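Local coordinates for bifunctional protein PutA (Bdellovibrio bacteriovorus, PDB 5UR2), which probably catalyses the oxidation of proline to glutamate, joining an FAD-dependent proline dehydrogenase to an NAD+-dependent L-glutamate gamma-semialdehyde dehydrogenase in one chain, at residues Gly146-Ser151 with Asp760-Val765; Tyr203-Asp208 with Lys816-Pro821; Phe465-Leu470 with Val938-Phe943; Ile769-Gly774 with Arg931-Ala936; Ala783-Val788 with Ala882-Lys887. All blocks are in the same frame, centred on the assembly; numbering follows the deposited sequence.

Contact 1: residues Gly146-Ser151 with Asp760-Val765; sequences GEATLS and DLDEAV
L761, D762 and V765, all on the first turns of helix 761-773, meet the loop 146-151, with D762 carrying most of the contact. The helix starts at D760, whose OD1 accepts weakly from the backbone N of both D762 and E763, an N-cap that fixes the start of the helix. The carboxylate of D760 also forms a salt bridge with R977 of the second subunit. L761 contributes its carbonyl, with O 4.3 Å from L150 CD1. D762 then reaches across to the loop: with CG beside its own backbone N (chi1 -76°), the carboxylate is brought to A148, where OD2 accepts from A148 N over 3.1 Å in a nearly straight bond (174°). The donor stands above the carboxylate plane, 39° out of it. A148 CB packs 3.4 Å from D762 OD1, an oxygen that also forms a salt bridge with R799. The carboxylate of E147 lies near, OE1 3.9 Å from D762 OD1, and R799 probably offsets this crowding of like charges. L150 CD1 lies 3.5 Å from D762 O. V765, about a turn further along the helix, forms an apolar pair with it, CB 3.9 Å from L150 CD1, beside helix 790-806. Proline dehydrogenase here meets aldehyde dehydrogenase: the loop after the first strand of the (βα)8 barrel is docked on an N-capped helix end of the second enzyme, with the A148 side chain about 14 Å from the modified flavin.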
# COMPACT_ATOMS: atom_id res chain seq x y z
N GLY B 146 17.80 38.34 -24.80
CA GLY B 146 18.34 37.18 -25.48
C GLY B 146 17.85 35.92 -24.82
O GLY B 146 17.31 35.93 -23.71
N GLU B 147 18.03 34.80 -25.53
CA GLU B 147 17.80 33.51 -24.91
C GLU B 147 18.96 33.19 -23.98
O GLU B 147 19.91 33.97 -23.84
CB GLU B 147 17.61 32.42 -25.96
CG GLU B 147 17.07 32.93 -27.28
CD GLU B 147 16.57 31.82 -28.18
OE1 GLU B 147 16.41 30.68 -27.69
OE2 GLU B 147 16.36 32.08 -29.38
N ALA B 148 18.88 32.05 -23.31
CA ALA B 148 19.95 31.66 -22.40
C ALA B 148 21.27 31.52 -23.16
O ALA B 148 21.30 31.07 -24.31
CB ALA B 148 19.60 30.34 -21.71
N THR B 149 22.34 31.99 -22.53
CA THR B 149 23.68 31.74 -23.05
C THR B 149 24.09 30.34 -22.61
O THR B 149 24.52 30.13 -21.47
CB THR B 149 24.68 32.79 -22.56
OG1 THR B 149 24.41 34.05 -23.20
CG2 THR B 149 26.13 32.37 -22.89
N LEU B 150 23.95 29.38 -23.52
CA LEU B 150 24.31 27.99 -23.27
C LEU B 150 25.66 27.60 -23.86
O LEU B 150 26.22 26.58 -23.46
CB LEU B 150 23.24 27.06 -23.84
CG LEU B 150 21.87 27.15 -23.16
CD1 LEU B 150 20.89 26.18 -23.77
CD2 LEU B 150 22.02 26.87 -21.68
N SER B 151 26.18 28.37 -24.81
CA SER B 151 27.43 28.03 -25.48
C SER B 151 28.35 29.24 -25.52
O SER B 151 27.92 30.39 -25.36
CB SER B 151 27.16 27.55 -26.90
OG SER B 151 26.71 28.64 -27.67
N ASP B 760 11.10 24.21 -26.12
CA ASP B 760 11.90 25.31 -25.60
C ASP B 760 13.36 24.90 -25.69
O ASP B 760 13.81 24.05 -24.90
CB ASP B 760 11.49 25.63 -24.16
CG ASP B 760 12.19 26.87 -23.59
OD1 ASP B 760 13.40 27.07 -23.83
OD2 ASP B 760 11.52 27.64 -22.85
N LEU B 761 14.10 25.48 -26.63
CA LEU B 761 15.45 24.97 -26.91
C LEU B 761 16.44 25.27 -25.79
O LEU B 761 17.42 24.54 -25.62
CB LEU B 761 15.93 25.52 -28.25
CG LEU B 761 15.04 25.00 -29.40
CD1 LEU B 761 15.49 25.48 -30.77
CD2 LEU B 761 15.05 23.49 -29.37
N ASP B 762 16.21 26.32 -24.99
CA ASP B 762 17.03 26.54 -23.80
C ASP B 762 16.94 25.35 -22.86
O ASP B 762 17.97 24.80 -22.43
CB ASP B 762 16.59 27.82 -23.06
CG ASP B 762 17.05 29.10 -23.72
OD1 ASP B 762 18.04 29.08 -24.48
OD2 ASP B 762 16.41 30.14 -23.47
N GLU B 763 15.72 24.93 -22.52
CA GLU B 763 15.55 23.80 -21.62
C GLU B 763 16.04 22.51 -22.27
O GLU B 763 16.72 21.70 -21.64
CB GLU B 763 14.08 23.66 -21.22
CG GLU B 763 13.39 24.91 -20.73
CD GLU B 763 13.46 25.09 -19.24
OE1 GLU B 763 13.60 24.08 -18.52
OE2 GLU B 763 13.38 26.24 -18.78
N ALA B 764 15.71 22.32 -23.55
CA ALA B 764 16.00 21.05 -24.21
C ALA B 764 17.50 20.80 -24.29
O ALA B 764 17.98 19.71 -23.93
CB ALA B 764 15.37 21.02 -25.60
N VAL B 765 18.27 21.80 -24.73
CA VAL B 765 19.72 21.61 -24.88
C VAL B 765 20.36 21.37 -23.51
O VAL B 765 21.16 20.44 -23.34
CB VAL B 765 20.37 22.81 -25.60
CG1 VAL B 765 21.90 22.70 -25.50
CG2 VAL B 765 19.96 22.82 -27.05

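Contact 2: residues Tyr203-Asp208 with Lys816-Pro821; sequences YSQIKD and KAYMGP
K816 sends its ammonium group between Y203 and Q205, tying a loop of the aldehyde dehydrogenase part to the loop that follows the second strand, 194-197, of the proline dehydrogenase TIM barrel. The first shell centres on NZ. K816 NZ donates to Q205 O over 2.9 Å, lying in the carbonyl plane with a C=O...N angle of 148°. A longer, weak bond of 3.3 Å runs from K816 NZ to Y203 OH. Its charge is met from outside the two segments by a salt bridge to E808, so three oxygens surround this buried ammonium, which would be expected to keep it protonated. K816 reaches them through a bent chain: CG is anti to the backbone N, and bends at chi2 (66°) and again at chi4 swing NZ round toward the Q205 carbonyl. K207 lines the approach with its first methylene, CB 4.2 Å from K816 CD.

The next shell holds the acceptors in place. Y203 and K816 approach from opposite directions, and Q205 N sits over the centre of the Y203 ring, 3.6 Å above its plane, which brings the phenol beside the backbone that supplies the accepting carbonyl. The ring also packs on helix 211-232, against I217, L218 and R221. On the aldehyde dehydrogenase side, Y818 and M819 bond through their backbones to E808, the residue that pairs with NZ. The Q205 side chain folds back on its own loop: NE2 donates to S204 OG over 2.8 Å, at 157°, and S204 OG is hydrogen-bonded in turn to E152 OE2.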
# COMPACT_ATOMS: atom_id res chain seq x y z
N TYR B 203 28.99 34.43 -20.32
CA TYR B 203 29.81 33.24 -20.12
C TYR B 203 28.88 32.06 -19.85
O TYR B 203 28.00 32.17 -18.99
CB TYR B 203 30.79 33.44 -18.95
CG TYR B 203 31.67 32.24 -18.61
CD1 TYR B 203 32.32 31.51 -19.60
CD2 TYR B 203 31.87 31.85 -17.28
CE1 TYR B 203 33.14 30.42 -19.28
CE2 TYR B 203 32.69 30.77 -16.95
CZ TYR B 203 33.32 30.06 -17.96
OH TYR B 203 34.11 28.99 -17.63
N SER B 204 29.11 30.94 -20.54
CA SER B 204 28.17 29.82 -20.47
C SER B 204 28.55 28.76 -19.44
O SER B 204 27.74 27.85 -19.21
CB SER B 204 28.05 29.14 -21.84
OG SER B 204 29.18 28.31 -22.09
N GLN B 205 29.74 28.81 -18.85
CA GLN B 205 30.20 27.74 -17.96
C GLN B 205 30.51 28.23 -16.55
O GLN B 205 31.51 27.85 -15.94
CB GLN B 205 31.41 27.03 -18.56
CG GLN B 205 31.17 26.47 -19.96
CD GLN B 205 29.99 25.49 -20.04
OE1 GLN B 205 29.89 24.53 -19.27
NE2 GLN B 205 29.10 25.73 -20.99
N ILE B 206 29.65 29.07 -15.98
CA ILE B 206 29.84 29.46 -14.59
C ILE B 206 29.73 28.24 -13.69
O ILE B 206 28.80 27.44 -13.81
CB ILE B 206 28.82 30.54 -14.20
CG1 ILE B 206 29.11 31.82 -14.99
CG2 ILE B 206 28.86 30.78 -12.69
CD1 ILE B 206 28.02 32.88 -14.84
N LYS B 207 30.69 28.10 -12.78
CA LYS B 207 30.72 26.93 -11.91
C LYS B 207 31.14 27.39 -10.52
O LYS B 207 32.30 27.77 -10.30
CB LYS B 207 31.68 25.87 -12.46
CG LYS B 207 31.82 24.65 -11.59
CD LYS B 207 30.50 23.86 -11.47
CE LYS B 207 30.76 22.57 -10.69
NZ LYS B 207 29.57 21.73 -10.53
N ASP B 208 30.20 27.36 -9.59
CA ASP B 208 30.43 27.94 -8.27
C ASP B 208 31.53 27.22 -7.51
O ASP B 208 32.31 27.85 -6.79
CB ASP B 208 29.14 27.88 -7.44
CG ASP B 208 28.45 26.52 -7.51
OD1 ASP B 208 29.11 25.51 -7.86
OD2 ASP B 208 27.25 26.46 -7.17
N LYS B 816 36.36 22.54 -11.67
CA LYS B 816 35.87 23.01 -12.96
C LYS B 816 35.46 21.87 -13.89
O LYS B 816 35.01 22.13 -15.01
CB LYS B 816 36.94 23.88 -13.64
CG LYS B 816 36.42 24.86 -14.68
CD LYS B 816 35.54 25.94 -14.05
CE LYS B 816 34.93 26.85 -15.10
NZ LYS B 816 33.90 26.14 -15.91
N ALA B 817 35.62 20.61 -13.48
CA ALA B 817 35.26 19.51 -14.36
C ALA B 817 33.75 19.48 -14.59
O ALA B 817 32.97 19.44 -13.63
CB ALA B 817 35.72 18.19 -13.75
N TYR B 818 33.33 19.53 -15.86
CA TYR B 818 31.96 19.13 -16.15
C TYR B 818 31.88 17.61 -16.23
O TYR B 818 31.05 16.99 -15.56
CB TYR B 818 31.44 19.76 -17.44
CG TYR B 818 29.95 19.57 -17.65
CD1 TYR B 818 29.43 18.38 -18.17
CD2 TYR B 818 29.06 20.58 -17.32
CE1 TYR B 818 28.06 18.21 -18.35
CE2 TYR B 818 27.70 20.43 -17.50
CZ TYR B 818 27.20 19.26 -18.00
OH TYR B 818 25.83 19.15 -18.16
N MET B 819 32.74 16.98 -17.02
CA MET B 819 32.92 15.54 -16.95
C MET B 819 34.37 15.21 -16.62
O MET B 819 35.29 15.98 -16.92
CB MET B 819 32.47 14.84 -18.24
CG MET B 819 32.86 15.51 -19.52
SD MET B 819 32.12 14.69 -20.96
CE MET B 819 33.14 13.23 -21.08
N GLY B 820 34.55 14.07 -15.94
CA GLY B 820 35.85 13.51 -15.69
C GLY B 820 36.06 12.26 -16.52
O GLY B 820 35.48 12.11 -17.59
N PRO B 821 36.86 11.32 -16.02
CA PRO B 821 37.17 10.11 -16.79
C PRO B 821 36.10 9.03 -16.63
O PRO B 821 35.24 9.11 -15.77
CB PRO B 821 38.50 9.65 -16.16
CG PRO B 821 38.30 10.00 -14.68
CD PRO B 821 37.49 11.32 -14.68

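Contact 3: residues Phe465-Leu470 with Val938-Phe943; sequences FYNEPL and VDRHPF
The amide of N467 stands upright against the guanidinium of R940, the two planes 90° apart, and this pairing ties the loop between helices 440-444 and 476-491 to a loop of the aldehyde dehydrogenase fold, where P942 and F943 begin the PFGG sequence common to that family. The amide uses both its ends. OD1 takes R940 NE over 3.0 Å at the edge of the guanidinium, although the donor lies well above the amide carbonyl plane, 63° out of it. ND2 gives a straighter bond to V938 O at 2.9 Å (165°), almost in the amide plane, and also bonds to D599. V938 O is gripped a second time by R940 N, from the opposite face of the peptide plane. With D939 at positive phi, that local bond closes a classic gamma turn.

The extended chain of R940, straight from CG to NE, carries the guanidinium past the asparagine to Q316 O, met by NH1. The F465 ring and the D939 side chain slide past each other in opposite directions, with F465 CD2 3.6 Å from D939 CB. V938 crosses the same ring at about a right angle, its CG1 4.0 Å from F465 CZ, while N467 ND2 lies in plane at the ring edge. The second subunit backs this loop through S625, which is bonded to R940 O. Waters complete the joint: water 2 links N467 N to R940 NH2, water 1 links F465 O to D939 OD2, and water 3 donates to N467 OD1 over 2.7 Å and to D939 OD2 over 2.7 Å.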
# COMPACT_ATOMS: atom_id res chain seq x y z
N PHE B 465 8.15 12.42 4.37
CA PHE B 465 9.56 12.24 4.01
C PHE B 465 10.09 13.46 3.27
O PHE B 465 9.44 13.98 2.36
CB PHE B 465 9.74 11.02 3.11
CG PHE B 465 11.13 10.88 2.56
CD1 PHE B 465 12.12 10.25 3.31
CD2 PHE B 465 11.45 11.39 1.31
CE1 PHE B 465 13.40 10.11 2.82
CE2 PHE B 465 12.74 11.27 0.80
CZ PHE B 465 13.72 10.63 1.56
N TYR B 466 11.31 13.86 3.62
CA TYR B 466 12.03 14.92 2.91
C TYR B 466 13.39 14.40 2.48
O TYR B 466 14.05 13.66 3.21
CB TYR B 466 12.21 16.19 3.78
CG TYR B 466 10.89 16.88 4.03
CD1 TYR B 466 10.08 16.52 5.12
CD2 TYR B 466 10.43 17.84 3.14
CE1 TYR B 466 8.84 17.14 5.31
CE2 TYR B 466 9.20 18.48 3.33
CZ TYR B 466 8.41 18.11 4.41
OH TYR B 466 7.19 18.74 4.57
N ASN B 467 13.80 14.79 1.27
CA ASN B 467 15.12 14.44 0.78
C ASN B 467 16.20 15.29 1.45
O ASN B 467 15.98 16.45 1.80
CB ASN B 467 15.18 14.64 -0.72
CG ASN B 467 14.25 13.71 -1.46
OD1 ASN B 467 13.07 14.01 -1.64
ND2 ASN B 467 14.80 12.59 -1.93
N GLU B 468 17.38 14.71 1.55
CA GLU B 468 18.54 15.42 2.09
C GLU B 468 18.98 16.55 1.15
O GLU B 468 19.19 16.32 -0.05
CB GLU B 468 19.69 14.43 2.29
CG GLU B 468 20.99 15.07 2.72
CD GLU B 468 21.00 15.50 4.17
OE1 GLU B 468 20.14 15.06 4.97
OE2 GLU B 468 21.89 16.29 4.52
N PRO B 469 19.17 17.77 1.66
CA PRO B 469 19.67 18.86 0.80
C PRO B 469 21.08 18.58 0.33
O PRO B 469 21.92 18.06 1.06
CB PRO B 469 19.64 20.09 1.72
CG PRO B 469 18.73 19.73 2.84
CD PRO B 469 18.84 18.23 3.02
N LEU B 470 21.35 18.95 -0.92
CA LEU B 470 22.71 18.85 -1.43
C LEU B 470 23.49 20.09 -1.02
O LEU B 470 22.93 21.12 -0.65
CB LEU B 470 22.73 18.73 -2.96
CG LEU B 470 22.00 17.48 -3.48
CD1 LEU B 470 22.23 17.29 -4.98
CD2 LEU B 470 22.42 16.25 -2.69
N VAL B 938 15.00 9.61 -4.43
CA VAL B 938 14.12 8.82 -3.58
C VAL B 938 12.83 9.58 -3.34
O VAL B 938 12.83 10.80 -3.13
CB VAL B 938 14.84 8.51 -2.26
CG1 VAL B 938 13.86 7.84 -1.26
CG2 VAL B 938 16.07 7.65 -2.54
N ASP B 939 11.71 8.84 -3.38
CA ASP B 939 10.35 9.32 -3.13
C ASP B 939 9.83 10.18 -4.28
O ASP B 939 8.71 9.98 -4.74
CB ASP B 939 10.28 10.06 -1.78
CG ASP B 939 8.88 10.54 -1.43
OD1 ASP B 939 7.95 9.69 -1.32
OD2 ASP B 939 8.71 11.77 -1.22
N ARG B 940 10.65 11.11 -4.78
CA ARG B 940 10.21 11.99 -5.87
C ARG B 940 10.08 11.24 -7.20
O ARG B 940 9.14 11.50 -7.96
CB ARG B 940 11.19 13.16 -6.03
CG ARG B 940 11.39 13.99 -4.80
CD ARG B 940 12.16 15.25 -5.11
NE ARG B 940 12.55 15.91 -3.88
CZ ARG B 940 13.19 17.07 -3.81
NH1 ARG B 940 13.53 17.74 -4.92
NH2 ARG B 940 13.50 17.57 -2.63
N HIS B 941 11.03 10.36 -7.53
CA HIS B 941 11.03 9.66 -8.81
C HIS B 941 11.44 8.20 -8.61
O HIS B 941 12.55 7.79 -8.97
CB HIS B 941 11.98 10.34 -9.81
CG HIS B 941 12.12 11.81 -9.61
ND1 HIS B 941 13.20 12.37 -8.96
CD2 HIS B 941 11.34 12.84 -10.01
CE1 HIS B 941 13.06 13.68 -8.94
NE2 HIS B 941 11.94 14.00 -9.57
N PRO B 942 10.54 7.38 -8.07
CA PRO B 942 10.89 5.97 -7.85
C PRO B 942 11.39 5.35 -9.14
O PRO B 942 10.78 5.50 -10.21
CB PRO B 942 9.56 5.35 -7.39
CG PRO B 942 8.83 6.50 -6.75
CD PRO B 942 9.15 7.67 -7.67
N PHE B 943 12.53 4.67 -9.06
CA PHE B 943 13.38 4.44 -10.23
C PHE B 943 13.45 2.97 -10.60
O PHE B 943 13.76 2.11 -9.76
CB PHE B 943 14.78 4.99 -9.97
CG PHE B 943 15.69 4.86 -11.16
CD1 PHE B 943 15.59 5.75 -12.22
CD2 PHE B 943 16.59 3.81 -11.24
CE1 PHE B 943 16.40 5.62 -13.34
CE2 PHE B 943 17.40 3.67 -12.36
CZ PHE B 943 17.31 4.59 -13.41
O HOH W 1 7.41 13.09 0.65
O HOH W 2 12.22 16.85 -0.17
O HOH W 3 10.42 13.84 -1.62

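Contact 4: residues Ile769-Gly774 with Arg931-Ala936; sequences IYSAFG and RGITGA
S771, near the C-terminal end of helix 761-773, holds the loop 931-936 through I933; both belong to the aldehyde dehydrogenase fold, where the loop follows strand 926-929 and brings the T934 side chain about 9 Å from that of the predicted catalytic C780. Direct hydrogen bonding across the contact comes from one backbone amide: I933 N donates to S771 OG over 3.0 Å at 162°. With OG beside its own backbone N (chi1 -64°), the serine hydroxyl also bonds back to G767 O one turn earlier in the helix, a second bond that fixes its rotation.

A bridging water makes the other polar link. Water 4 donates to Y770 O over 2.7 Å and is hydrogen-bonded to T934 OG1, while sitting over one face of the Y770 ring toward its rim. The phenol end of that tyrosine is held by E589.

Van der Waals packing fills in around these bonds. G932 offers only its CA to the serine, 3.3 Å from S771 OG. I933 CG1 lies against S771 CB, T934 CG2 is directed at the helix backbone with S771 O 3.7 Å away, and T934 OG1 comes 3.4 Å from Y770 CE2.

Within the loop, R931 bonds back to the next residue, while its NH1 pairs with E623 of the second subunit. Gripping side-on, R931 puts two nitrogens on one atom, NE 2.9 Å and NH2 3.1 Å from G932 O.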
# COMPACT_ATOMS: atom_id res chain seq x y z
N ILE B 769 22.23 17.82 -22.68
CA ILE B 769 23.66 17.83 -22.37
C ILE B 769 23.92 17.15 -21.03
O ILE B 769 24.75 16.24 -20.92
CB ILE B 769 24.22 19.26 -22.39
CG1 ILE B 769 24.30 19.78 -23.82
CG2 ILE B 769 25.64 19.30 -21.82
CD1 ILE B 769 25.37 19.08 -24.63
N TYR B 770 23.19 17.56 -19.99
CA TYR B 770 23.45 16.97 -18.68
C TYR B 770 23.03 15.51 -18.64
O TYR B 770 23.73 14.68 -18.06
CB TYR B 770 22.79 17.76 -17.55
CG TYR B 770 23.02 17.07 -16.23
CD1 TYR B 770 24.30 16.97 -15.71
CD2 TYR B 770 21.98 16.44 -15.53
CE1 TYR B 770 24.55 16.30 -14.52
CE2 TYR B 770 22.22 15.78 -14.33
CZ TYR B 770 23.52 15.71 -13.84
OH TYR B 770 23.82 15.05 -12.66
N SER B 771 21.90 15.17 -19.27
CA SER B 771 21.46 13.77 -19.30
C SER B 771 22.44 12.87 -20.05
O SER B 771 22.58 11.68 -19.71
CB SER B 771 20.06 13.67 -19.92
OG SER B 771 19.06 14.34 -19.15
N ALA B 772 23.10 13.40 -21.08
CA ALA B 772 24.00 12.63 -21.92
C ALA B 772 25.43 12.59 -21.38
O ALA B 772 26.09 11.55 -21.47
CB ALA B 772 24.03 13.18 -23.34
N PHE B 773 25.93 13.70 -20.83
CA PHE B 773 27.34 13.78 -20.47
C PHE B 773 27.59 13.88 -18.96
O PHE B 773 28.74 13.75 -18.54
CB PHE B 773 28.00 14.97 -21.20
CG PHE B 773 27.96 14.85 -22.72
CD1 PHE B 773 28.38 13.68 -23.35
CD2 PHE B 773 27.48 15.90 -23.51
CE1 PHE B 773 28.35 13.56 -24.74
CE2 PHE B 773 27.44 15.78 -24.91
CZ PHE B 773 27.88 14.61 -25.52
N GLY B 774 26.56 14.05 -18.14
CA GLY B 774 26.72 13.93 -16.70
C GLY B 774 27.33 12.59 -16.31
O GLY B 774 26.88 11.55 -16.79
N ARG B 931 12.13 18.17 -18.81
CA ARG B 931 13.33 18.22 -17.98
C ARG B 931 14.24 17.06 -18.37
O ARG B 931 13.86 16.20 -19.16
CB ARG B 931 12.98 18.19 -16.50
CG ARG B 931 12.01 17.08 -16.11
CD ARG B 931 12.28 16.64 -14.67
NE ARG B 931 13.51 15.87 -14.60
CZ ARG B 931 14.12 15.49 -13.48
NH1 ARG B 931 13.62 15.84 -12.30
NH2 ARG B 931 15.25 14.79 -13.55
N GLY B 932 15.45 17.04 -17.81
CA GLY B 932 16.38 15.94 -18.04
C GLY B 932 15.88 14.60 -17.47
O GLY B 932 14.95 14.53 -16.67
N ILE B 933 16.52 13.51 -17.90
CA ILE B 933 16.01 12.17 -17.62
C ILE B 933 16.91 11.40 -16.66
O ILE B 933 16.71 10.19 -16.48
CB ILE B 933 15.80 11.35 -18.91
CG1 ILE B 933 17.12 11.11 -19.62
CG2 ILE B 933 14.80 12.04 -19.82
CD1 ILE B 933 17.03 10.04 -20.73
N THR B 934 17.87 12.06 -16.04
CA THR B 934 18.69 11.48 -15.00
C THR B 934 18.35 12.17 -13.68
O THR B 934 17.39 12.94 -13.61
CB THR B 934 20.18 11.59 -15.36
OG1 THR B 934 20.60 12.96 -15.38
CG2 THR B 934 20.44 10.98 -16.74
N GLY B 935 19.10 11.87 -12.63
CA GLY B 935 18.88 12.50 -11.33
C GLY B 935 17.63 12.08 -10.58
O GLY B 935 17.07 12.88 -9.81
N ALA B 936 17.16 10.85 -10.78
CA ALA B 936 16.01 10.37 -10.02
C ALA B 936 16.32 10.42 -8.53
O ALA B 936 17.38 9.99 -8.10
CB ALA B 936 15.64 8.94 -10.44
O HOH W 4 23.34 13.05 -15.95

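Contact 5: residues Ala783-Val788 with Ala882-Lys887; sequences ASRVIV and AVIRAK
I787 and I884, paired in register and therefore on one face of the strands, share a rotamer, each with CG1 anti to its carbonyl carbon (chi1 -56° in I787). The same chi1 leaves I787 CG2 anti to the backbone N, directed along the neighbouring strand to A886, whose CB lies 3.8 Å away. I787 CG1 is 4.3 Å from I884 CB, and I884 CD1 meets the aliphatic part of R785. On the other face V788 and V883 carry CG1 anti to the backbone N, which brings V788 CG2 within 4.1 Å of V883 CG1.

Between these faces the backbones pair in parallel, R785 with A882 through V788 with R885. The bonds alternate: S784 O accepts from A882 N, V786 N donates to A882 O, and V786 O takes I884 N at 2.8 Å. V788 N then approaches I884 O nearly along the C=O axis, whereas A886 N reaches V788 O over 3.0 Å from well above the carbonyl plane. The axes of these short segments come within 4.7 Å and cross at -26°, the twist of an open α/β sheet. This is the sheet of the catalytic domain in the aldehyde dehydrogenase fold, in which strand 783-789 lies between 751-755 and 880-886, and helices cover both faces.

Helix 889-896 packs on I787, I884 and A886, and helix 790-806 on V786, V788 and V883. R785, on the first of these faces, turns its guanidinium to I895 O and A896 O. R885, on the second, forms salt bridges with D790 and D864, and its cation lies against the Y793 ring.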
# COMPACT_ATOMS: atom_id res chain seq x y z
N ALA B 783 20.92 9.63 -21.14
CA ALA B 783 20.41 9.81 -22.50
C ALA B 783 21.52 9.50 -23.50
O ALA B 783 22.50 10.25 -23.61
CB ALA B 783 19.87 11.22 -22.68
N SER B 784 21.37 8.41 -24.25
CA SER B 784 22.28 8.07 -25.34
C SER B 784 21.66 8.26 -26.71
O SER B 784 22.36 8.17 -27.72
CB SER B 784 22.78 6.62 -25.18
OG SER B 784 21.68 5.72 -25.08
N ARG B 785 20.35 8.52 -26.76
CA ARG B 785 19.63 8.74 -28.00
C ARG B 785 18.87 10.04 -27.88
O ARG B 785 18.19 10.28 -26.88
CB ARG B 785 18.67 7.58 -28.29
CG ARG B 785 19.35 6.23 -28.54
CD ARG B 785 18.32 5.17 -28.86
NE ARG B 785 17.35 5.02 -27.78
CZ ARG B 785 16.08 4.69 -27.97
NH1 ARG B 785 15.60 4.49 -29.19
NH2 ARG B 785 15.27 4.59 -26.92
N VAL B 786 19.00 10.90 -28.89
CA VAL B 786 18.23 12.13 -28.95
C VAL B 786 17.47 12.11 -30.27
O VAL B 786 18.09 12.14 -31.34
CB VAL B 786 19.11 13.38 -28.81
CG1 VAL B 786 18.26 14.64 -28.71
CG2 VAL B 786 19.99 13.25 -27.56
N ILE B 787 16.15 12.04 -30.18
CA ILE B 787 15.28 11.86 -31.34
C ILE B 787 14.62 13.20 -31.61
O ILE B 787 13.84 13.70 -30.78
CB ILE B 787 14.24 10.75 -31.09
CG1 ILE B 787 14.95 9.44 -30.72
CG2 ILE B 787 13.38 10.54 -32.31
CD1 ILE B 787 14.00 8.34 -30.23
N VAL B 788 14.95 13.81 -32.75
CA VAL B 788 14.66 15.21 -33.04
C VAL B 788 13.78 15.29 -34.28
O VAL B 788 14.14 14.77 -35.35
CB VAL B 788 15.94 16.04 -33.26
CG1 VAL B 788 15.59 17.50 -33.43
CG2 VAL B 788 16.94 15.84 -32.12
N ALA B 882 23.78 9.33 -29.95
CA ALA B 882 23.28 9.17 -31.31
C ALA B 882 22.09 10.09 -31.50
O ALA B 882 21.05 9.92 -30.84
CB ALA B 882 22.88 7.71 -31.58
N VAL B 883 22.22 11.07 -32.40
CA VAL B 883 21.12 11.96 -32.76
C VAL B 883 20.36 11.32 -33.92
O VAL B 883 20.95 11.00 -34.96
CB VAL B 883 21.63 13.36 -33.15
CG1 VAL B 883 20.47 14.24 -33.57
CG2 VAL B 883 22.36 14.00 -31.99
N ILE B 884 19.05 11.12 -33.75
CA ILE B 884 18.23 10.37 -34.71
C ILE B 884 17.14 11.28 -35.24
O ILE B 884 16.45 11.95 -34.46
CB ILE B 884 17.61 9.12 -34.07
CG1 ILE B 884 18.68 8.25 -33.41
CG2 ILE B 884 16.84 8.31 -35.11
CD1 ILE B 884 18.10 7.13 -32.55
N ARG B 885 16.95 11.27 -36.55
CA ARG B 885 15.94 12.13 -37.16
C ARG B 885 14.58 11.44 -37.13
O ARG B 885 14.49 10.22 -37.30
CB ARG B 885 16.34 12.49 -38.58
CG ARG B 885 15.69 13.76 -39.09
CD ARG B 885 16.05 13.97 -40.54
NE ARG B 885 17.41 14.47 -40.69
CZ ARG B 885 17.71 15.76 -40.83
NH1 ARG B 885 16.75 16.67 -40.84
NH2 ARG B 885 18.98 16.13 -40.97
N ALA B 886 13.53 12.23 -36.90
CA ALA B 886 12.16 11.72 -36.95
C ALA B 886 11.30 12.67 -37.76
O ALA B 886 11.41 13.89 -37.63
CB ALA B 886 11.56 11.53 -35.55
N LYS B 887 10.46 12.11 -38.64
CA LYS B 887 9.58 12.93 -39.47
C LYS B 887 8.48 13.58 -38.64
O LYS B 887 8.08 14.71 -38.91
CB LYS B 887 8.98 12.10 -40.61

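Overall arrangement
Contacts 1 and 2 join the proline dehydrogenase barrel to the aldehyde dehydrogenase part; their centres are about 17 Å apart, and they touch where L150 packs on S204. Helix 761-773 runs from contact 1 at its start to contact 4 at its end, and contact 2 touches it through Y818 against I769 and Y770. The chain next enters strand 783-789 of contact 5, where S771 O and A783 N probably bond. Contact 5 is nested within the loop closed by contact 4, itself nested within contact 3. Contacts 3 and 4 adjoin through H941 and A936. The two enzymes thus meet at both the start of helix 761-773 and the loop 816-821, and contacts 1, 3 and 4 also reach the second subunit.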